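Local structure of 3'-5'-exonuclease (Saccharomyces cerevisiae, 3E2V) at residues 298-303 with 367-372. The protein probably cuts double-stranded DNA without obvious specificity as an endonuclease and excises it from the 3' end as a TatD-family 3'-5' exonuclease, with magnesium as the likely cofactor. Numbering follows the deposited sequence. Where two conformers were deposited one is given.
Sequences LLLETD and IVVSEV. With MG (magnesium ion), chain E.
Leu298 and Leu300 meet Val369 in a small, wholly apolar strand-to-helix contact on the outside of the TIM barrel of this TatD-type hydrolase. Strand 298-300 is the eighth in the parallel sheet, and helix 362-373 lies against its outer face. The nearest CA atoms, those of Leu300 and Val369, are 9.0 Å apart, no hydrogen bond crosses, and only 101 Å² is buried, so the contact rests on methyl groups alone. Val369 serves both leucines, one with each branch. Its CG1, anti to the backbone N (chi1 171°), meets Leu298 tip to tip, 3.9 Å from CD1 and 4.1 Å from CD2 of that leucine. Its CG2 runs past Leu300 in the opposite direction and comes within 4.2 Å of CD2. The alternation of the strand accounts for this pairing: Leu298 and Leu300 both point toward the helix, whereas Leu299 between them does not reach segment 367-372 and packs on Thr388 and Ile391 of helix 377-392. Leu300 also touches Thr384 of that helix, as well as Met362 and Val365 of helix 362-373. Beyond the strand the chain enters the metal site, where Glu301 OE2 accepts a hydrogen bond from His253 ND1, a second-shell bond that would hold the orientation of this magnesium ligand. Asp303 and His253 both bind the metal; Asp303 OD1 coordinates magnesium at 2.2 Å, while its OD2 accepts a 2.8 Å hydrogen bond from water 2, itself a metal ligand.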
ATOM      1  N   LEU A 298       7.929  -1.463 -12.097  1.00 14.24           N
ATOM      2  CA  LEU A 298       8.263  -1.902 -10.738  1.00 14.49           C
ATOM      3  C   LEU A 298       8.304  -0.679  -9.839  1.00 14.88           C
ATOM      4  O   LEU A 298       8.967   0.314 -10.160  1.00 15.77           O
ATOM      5  CB  LEU A 298       9.645  -2.580 -10.769  1.00 15.21           C
ATOM      6  CG  LEU A 298      10.134  -3.316  -9.514  1.00 16.12           C
ATOM      7  CD1 LEU A 298      11.042  -4.449  -9.992  1.00 19.45           C
ATOM      8  CD2 LEU A 298      10.862  -2.398  -8.529  1.00 18.01           C
ATOM      9  N   LEU A 299       7.602  -0.750  -8.706  1.00 13.91           N
ATOM     10  CA  LEU A 299       7.654   0.316  -7.704  1.00 13.20           C
ATOM     11  C   LEU A 299       8.209  -0.233  -6.408  1.00 13.10           C
ATOM     12  O   LEU A 299       8.020  -1.407  -6.103  1.00 14.17           O
ATOM     13  CB  LEU A 299       6.258   0.900  -7.457  1.00 12.69           C
ATOM     14  CG  LEU A 299       5.529   1.344  -8.728  1.00 14.11           C
ATOM     15  CD1 LEU A 299       4.152   1.846  -8.349  1.00 16.92           C
ATOM     16  CD2 LEU A 299       6.307   2.421  -9.510  1.00 15.31           C
ATOM     17  N   LEU A 300       8.926   0.608  -5.662  1.00 12.36           N
ATOM     18  CA  LEU A 300       9.579   0.159  -4.430  1.00 12.59           C
ATOM     19  C   LEU A 300       8.789   0.606  -3.209  1.00 12.52           C
ATOM     20  O   LEU A 300       8.176   1.685  -3.195  1.00 12.76           O
ATOM     21  CB  LEU A 300      10.992   0.750  -4.355  1.00 12.71           C
ATOM     22  CG  LEU A 300      11.958   0.344  -5.463  1.00 13.25           C
ATOM     23  CD1 LEU A 300      13.262   1.155  -5.368  1.00 13.78           C
ATOM     24  CD2 LEU A 300      12.238  -1.134  -5.307  1.00 16.14           C
ATOM     25  N   GLU A 301       8.840  -0.217  -2.164  1.00 12.64           N
ATOM     26  CA  GLU A 301       8.127   0.053  -0.917  1.00 12.57           C
ATOM     27  C   GLU A 301       8.777  -0.739   0.179  1.00 12.63           C
ATOM     28  O   GLU A 301       9.483  -1.726  -0.091  1.00 12.38           O
ATOM     29  CB  GLU A 301       6.643  -0.339  -0.998  1.00 13.91           C
ATOM     30  CG  GLU A 301       6.362  -1.490  -1.954  1.00 13.27           C
ATOM     31  CD  GLU A 301       5.044  -2.195  -1.652  1.00 15.04           C
ATOM     32  OE1 GLU A 301       4.849  -2.621  -0.498  1.00 15.74           O
ATOM     33  OE2 GLU A 301       4.228  -2.337  -2.576  1.00 15.31           O
ATOM     34  N   THR A 302       8.557  -0.302   1.420  1.00 12.55           N
ATOM     35  CA  THR A 302       9.052  -1.073   2.568  1.00 13.04           C
ATOM     36  C   THR A 302       7.974  -1.923   3.232  1.00 13.30           C
ATOM     37  O   THR A 302       8.267  -2.983   3.803  1.00 12.82           O
ATOM     38  CB  THR A 302       9.673  -0.193   3.687  1.00 13.05           C
ATOM     39  OG1 THR A 302       8.697   0.742   4.185  1.00 13.78           O
ATOM     40  CG2 THR A 302      10.942   0.511   3.216  1.00 13.06           C
ATOM     41  N   ASP A 303       6.717  -1.472   3.177  1.00 12.45           N
ATOM     42  CA  ASP A 303       5.638  -2.053   4.008  1.00 12.66           C
ATOM     43  C   ASP A 303       5.935  -1.898   5.498  1.00 12.72           C
ATOM     44  O   ASP A 303       5.346  -2.613   6.327  1.00 12.93           O
ATOM     45  CB  ASP A 303       5.338  -3.521   3.640  1.00 12.68           C
ATOM     46  CG  ASP A 303       3.907  -3.904   3.939  1.00 16.10           C
ATOM     47  OD1 ASP A 303       3.005  -3.055   3.722  1.00 14.79           O
ATOM     48  OD2 ASP A 303       3.680  -5.054   4.385  1.00 20.41           O
ATOM     49  N   ILE A 367      18.792  -1.953  -3.443  1.00 14.83           N
ATOM     50  CA  ILE A 367      20.040  -2.717  -3.642  1.00 15.43           C
ATOM     51  C   ILE A 367      19.702  -4.125  -4.102  1.00 15.20           C
ATOM     52  O   ILE A 367      20.257  -4.635  -5.080  1.00 15.39           O
ATOM     53  CB  ILE A 367      20.851  -2.804  -2.337  1.00 15.91           C
ATOM     54  CG1 ILE A 367      21.570  -1.481  -2.110  1.00 16.03           C
ATOM     55  CG2 ILE A 367      21.862  -3.973  -2.382  1.00 16.90           C
ATOM     56  CD1 ILE A 367      22.063  -1.324  -0.651  1.00 15.81           C
ATOM     57  N   VAL A 368      18.771  -4.766  -3.406  1.00 14.60           N
ATOM     58  CA  VAL A 368      18.422  -6.140  -3.761  1.00 15.12           C
ATOM     59  C   VAL A 368      17.851  -6.220  -5.187  1.00 15.55           C
ATOM     60  O   VAL A 368      18.259  -7.075  -5.980  1.00 15.33           O
ATOM     61  CB  VAL A 368      17.432  -6.739  -2.742  1.00 15.50           C
ATOM     62  CG1 VAL A 368      16.926  -8.108  -3.204  1.00 16.29           C
ATOM     63  CG2 VAL A 368      18.083  -6.820  -1.354  1.00 15.43           C
ATOM     64  N   VAL A 369      16.913  -5.338  -5.512  1.00 15.08           N
ATOM     65  CA  VAL A 369      16.274  -5.388  -6.824  1.00 15.75           C
ATOM     66  C   VAL A 369      17.307  -5.132  -7.928  1.00 16.35           C
ATOM     67  O   VAL A 369      17.283  -5.807  -8.957  1.00 16.50           O
ATOM     68  CB  VAL A 369      15.073  -4.405  -6.883  1.00 15.16           C
ATOM     69  CG1 VAL A 369      14.535  -4.288  -8.312  1.00 16.16           C
ATOM     70  CG2 VAL A 369      13.960  -4.875  -5.938  1.00 15.74           C
ATOM     71  N   SER A 370      18.225  -4.199  -7.683  1.00 16.45           N
ATOM     72  CA  SER A 370      19.239  -3.876  -8.680  0.50 17.03           C
ATOM     73  C   SER A 370      20.156  -5.076  -8.942  1.00 17.28           C
ATOM     74  O   SER A 370      20.476  -5.374 -10.100  1.00 17.67           O
ATOM     75  CB  SER A 370      20.036  -2.647  -8.242  0.50 17.01           C
ATOM     76  OG  SER A 370      20.942  -2.970  -7.206  0.50 18.53           O
ATOM     77  N   GLU A 371      20.545  -5.785  -7.884  1.00 17.69           N
ATOM     78  CA  GLU A 371      21.409  -6.959  -8.039  1.00 18.99           C
ATOM     79  C   GLU A 371      20.677  -8.110  -8.718  1.00 19.57           C
ATOM     80  O   GLU A 371      21.224  -8.773  -9.609  1.00 20.93           O
ATOM     81  CB  GLU A 371      21.979  -7.390  -6.680  1.00 19.31           C
ATOM     82  CG  GLU A 371      23.002  -6.407  -6.118  1.00 20.50           C
ATOM     83  CD  GLU A 371      24.327  -6.456  -6.869  1.00 23.86           C
ATOM     84  OE1 GLU A 371      24.825  -7.574  -7.106  1.00 27.00           O
ATOM     85  OE2 GLU A 371      24.848  -5.383  -7.216  1.00 25.24           O
ATOM     86  N   VAL A 372      19.432  -8.344  -8.320  1.00 19.23           N
ATOM     87  CA  VAL A 372      18.630  -9.405  -8.913  1.00 20.71           C
ATOM     88  C   VAL A 372      18.429  -9.187 -10.416  1.00 21.30           C
ATOM     89  O   VAL A 372      18.533 -10.128 -11.206  1.00 22.31           O
ATOM     90  CB  VAL A 372      17.267  -9.534  -8.193  1.00 21.10           C
ATOM     91  CG1 VAL A 372      16.305 -10.398  -8.985  1.00 21.58           C
ATOM     92  CG2 VAL A 372      17.461 -10.103  -6.796  1.00 21.57           C
TER
HETATM   93 MG    MG E 427       0.930  -3.732   3.180  1.00 26.21          MG
HETATM   94  O   HOH W   1       0.667  -4.154   5.181  1.00 32.00           O
HETATM   95  O   HOH W   2       1.376  -5.677   2.926  1.00 37.34           O
HETATM   96  O   HOH W   3       0.154  -1.880   3.628  1.00 36.38           O
HETATM   97  O   HOH W   4      -1.388  -4.735   2.665  1.00 26.60           O